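PDB 2PAJ: putative cytosine/guanine deaminase, which catalyses the zinc-dependent hydrolytic deamination of 2-amino-4-hydroxypteridines such as isoxanthopterin, releasing ammonium, as a member of the amidohydrolase superfamily. Local coordinates for residues Ala415-Asp420 / Pro441-Leu446. Sequence-based numbering, arbitrary orientation.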
ATOM      1  N   ALA A 415      -3.036  13.047   6.977  1.00 51.63           N
ATOM      2  CA  ALA A 415      -1.649  13.266   7.340  1.00 50.26           C
ATOM      3  C   ALA A 415      -1.410  14.775   7.451  1.00 49.94           C
ATOM      4  O   ALA A 415      -1.741  15.541   6.548  1.00 49.16           O
ATOM      5  CB  ALA A 415      -0.736  12.660   6.302  1.00 50.84           C
ATOM      6  N   VAL A 416      -0.862  15.197   8.582  1.00 49.68           N
ATOM      7  CA  VAL A 416      -0.559  16.595   8.815  1.00 49.85           C
ATOM      8  C   VAL A 416       0.949  16.675   8.952  1.00 51.40           C
ATOM      9  O   VAL A 416       1.513  16.183   9.931  1.00 53.36           O
ATOM     10  CB  VAL A 416      -1.231  17.085  10.099  1.00 48.35           C
ATOM     11  CG1 VAL A 416      -0.854  18.534  10.380  1.00 48.40           C
ATOM     12  CG2 VAL A 416      -2.726  16.941   9.952  1.00 45.07           C
ATOM     13  N   TYR A 417       1.601  17.286   7.965  1.00 52.22           N
ATOM     14  CA  TYR A 417       3.060  17.405   7.968  1.00 52.08           C
ATOM     15  C   TYR A 417       3.616  18.756   8.421  1.00 51.98           C
ATOM     16  O   TYR A 417       3.129  19.813   8.017  1.00 50.85           O
ATOM     17  CB  TYR A 417       3.625  17.111   6.576  1.00 49.37           C
ATOM     18  CG  TYR A 417       3.202  15.800   5.961  1.00 49.38           C
ATOM     19  CD1 TYR A 417       2.231  15.765   4.952  1.00 50.61           C
ATOM     20  CD2 TYR A 417       3.794  14.595   6.352  1.00 48.51           C
ATOM     21  CE1 TYR A 417       1.868  14.566   4.344  1.00 48.52           C
ATOM     22  CE2 TYR A 417       3.436  13.393   5.749  1.00 47.74           C
ATOM     23  CZ  TYR A 417       2.474  13.385   4.747  1.00 47.75           C
ATOM     24  OH  TYR A 417       2.118  12.202   4.140  1.00 45.23           O
ATOM     25  N   ARG A 418       4.637  18.712   9.269  1.00 53.20           N
ATOM     26  CA  ARG A 418       5.289  19.934   9.718  1.00 56.01           C
ATOM     27  C   ARG A 418       6.577  20.035   8.892  1.00 56.37           C
ATOM     28  O   ARG A 418       7.398  19.115   8.900  1.00 57.91           O
ATOM     29  CB  ARG A 418       5.604  19.869  11.218  1.00 56.21           C
ATOM     30  CG  ARG A 418       6.268  21.129  11.760  1.00 57.04           C
ATOM     31  CD  ARG A 418       6.012  21.289  13.241  1.00 57.47           C
ATOM     32  NE  ARG A 418       4.658  21.764  13.519  1.00 59.57           N
ATOM     33  CZ  ARG A 418       3.996  21.471  14.633  1.00 60.74           C
ATOM     34  NH1 ARG A 418       4.568  20.701  15.554  1.00 62.30           N
ATOM     35  NH2 ARG A 418       2.779  21.949  14.839  1.00 59.89           N
ATOM     36  N   LEU A 419       6.733  21.133   8.151  1.00 56.82           N
ATOM     37  CA  LEU A 419       7.915  21.327   7.311  1.00 56.32           C
ATOM     38  C   LEU A 419       8.971  22.113   8.069  1.00 56.73           C
ATOM     39  O   LEU A 419       9.422  23.158   7.615  1.00 58.76           O
ATOM     40  CB  LEU A 419       7.540  22.085   6.042  1.00 53.68           C
ATOM     41  CG  LEU A 419       6.332  21.589   5.250  1.00 53.58           C
ATOM     42  CD1 LEU A 419       6.107  22.507   4.070  1.00 52.87           C
ATOM     43  CD2 LEU A 419       6.551  20.161   4.776  1.00 53.50           C
ATOM     44  N   ASP A 420       9.371  21.596   9.220  1.00 56.68           N
ATOM     45  CA  ASP A 420      10.357  22.251  10.066  1.00 57.48           C
ATOM     46  C   ASP A 420      11.816  21.959   9.685  1.00 55.63           C
ATOM     47  O   ASP A 420      12.745  22.437  10.340  1.00 55.45           O
ATOM     48  CB  ASP A 420      10.088  21.839  11.507  1.00 61.40           C
ATOM     49  CG  ASP A 420       9.992  20.336  11.661  1.00 65.24           C
ATOM     50  OD1 ASP A 420      11.039  19.653  11.575  1.00 66.59           O
ATOM     51  OD2 ASP A 420       8.863  19.834  11.851  1.00 68.92           O
ATOM     52  N   PRO A 441       9.088  14.474   5.496  1.00 52.24           N
ATOM     53  CA  PRO A 441       8.494  15.470   6.382  1.00 52.12           C
ATOM     54  C   PRO A 441       8.137  14.909   7.751  1.00 53.13           C
ATOM     55  O   PRO A 441       7.994  13.705   7.935  1.00 52.82           O
ATOM     56  CB  PRO A 441       7.285  15.968   5.592  1.00 50.83           C
ATOM     57  CG  PRO A 441       6.920  14.808   4.764  1.00 50.28           C
ATOM     58  CD  PRO A 441       8.243  14.256   4.314  1.00 51.83           C
ATOM     59  N   SER A 442       8.022  15.815   8.707  1.00 54.18           N
ATOM     60  CA  SER A 442       7.704  15.480  10.080  1.00 55.22           C
ATOM     61  C   SER A 442       6.193  15.292  10.237  1.00 56.53           C
ATOM     62  O   SER A 442       5.426  16.225  10.012  1.00 57.08           O
ATOM     63  CB  SER A 442       8.221  16.613  10.982  1.00 55.16           C
ATOM     64  OG  SER A 442       7.917  16.417  12.349  1.00 58.44           O
ATOM     65  N   VAL A 443       5.761  14.083  10.597  1.00 57.99           N
ATOM     66  CA  VAL A 443       4.334  13.824  10.799  1.00 59.62           C
ATOM     67  C   VAL A 443       3.908  14.267  12.198  1.00 60.55           C
ATOM     68  O   VAL A 443       4.042  13.525  13.177  1.00 61.91           O
ATOM     69  CB  VAL A 443       3.964  12.322  10.614  1.00 59.09           C
ATOM     70  CG1 VAL A 443       3.797  11.995   9.144  1.00 58.41           C
ATOM     71  CG2 VAL A 443       5.032  11.457  11.214  1.00 60.21           C
ATOM     72  N   MET A 444       3.405  15.491  12.289  1.00 60.35           N
ATOM     73  CA  MET A 444       2.965  16.003  13.571  1.00 59.99           C
ATOM     74  C   MET A 444       1.680  15.253  13.871  1.00 57.08           C
ATOM     75  O   MET A 444       1.322  15.049  15.026  1.00 56.78           O
ATOM     76  CB  MET A 444       2.729  17.529  13.499  1.00 60.72           C
ATOM     77  CG  MET A 444       1.372  17.963  12.957  1.00 61.43           C
ATOM     78  SD  MET A 444       0.165  18.305  14.270  1.00 61.08           S
ATOM     79  CE  MET A 444      -0.168  20.055  13.962  1.00 62.08           C
ATOM     80  N   ALA A 445       1.002  14.810  12.819  1.00 55.20           N
ATOM     81  CA  ALA A 445      -0.246  14.086  13.008  1.00 54.28           C
ATOM     82  C   ALA A 445      -0.665  13.173  11.856  1.00 52.79           C
ATOM     83  O   ALA A 445      -0.687  13.580  10.702  1.00 50.60           O
ATOM     84  CB  ALA A 445      -1.366  15.075  13.294  1.00 54.18           C
ATOM     85  N   LEU A 446      -0.998  11.931  12.196  1.00 52.26           N
ATOM     86  CA  LEU A 446      -1.479  10.948  11.228  1.00 50.96           C
ATOM     87  C   LEU A 446      -2.783  10.427  11.825  1.00 52.55           C
ATOM     88  O   LEU A 446      -2.827  10.071  13.005  1.00 52.33           O
ATOM     89  CB  LEU A 446      -0.496   9.781  11.072  1.00 48.19           C
ATOM     90  CG  LEU A 446      -0.512   8.923   9.786  1.00 45.76           C
ATOM     91  CD1 LEU A 446      -0.461   7.456  10.156  1.00 42.14           C
ATOM     92  CD2 LEU A 446      -1.734   9.220   8.935  1.00 40.67           C
TER
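A classic beta bulge sets two residues, Met444 and Ala445, against the single Val416 and offsets the antiparallel pairing of 415-418 with 442-446 by one residue. Val416 O takes both amides of the bulge, a straighter bond from Ala445 N (3.2 Å) and a weak one from Met444 N. At the Ala445 end of the bulge Val416 N bonds Ala445 O at 2.7 Å. Beyond it the pairing resumes in the shifted register, with Arg418 N donating almost linearly to Ser442 O at 2.7 Å. At the corner the chain makes at Met444, the Met444 side chain reaches over to those of Val416 and Arg418. With chi1 at 83° and further bends along the chain, it folds over Val416, Met444 CG 3.5 Å from Val416 CG1. On the face that carries Tyr417, the Tyr417 side chain runs beside those of Pro441 and Val443, its CD2 3.5 Å from Pro441 CG, while Tyr69 meets the ring edge-to-face. Strand 414-418 lies between 67-73 and 442-448, linking the latter to the segment that leads to the zinc ligands His76 and His78, although the contact itself is remote from the metal. Buried Met444 meets partly exposed Arg418, CE 3.6 Å from NH2.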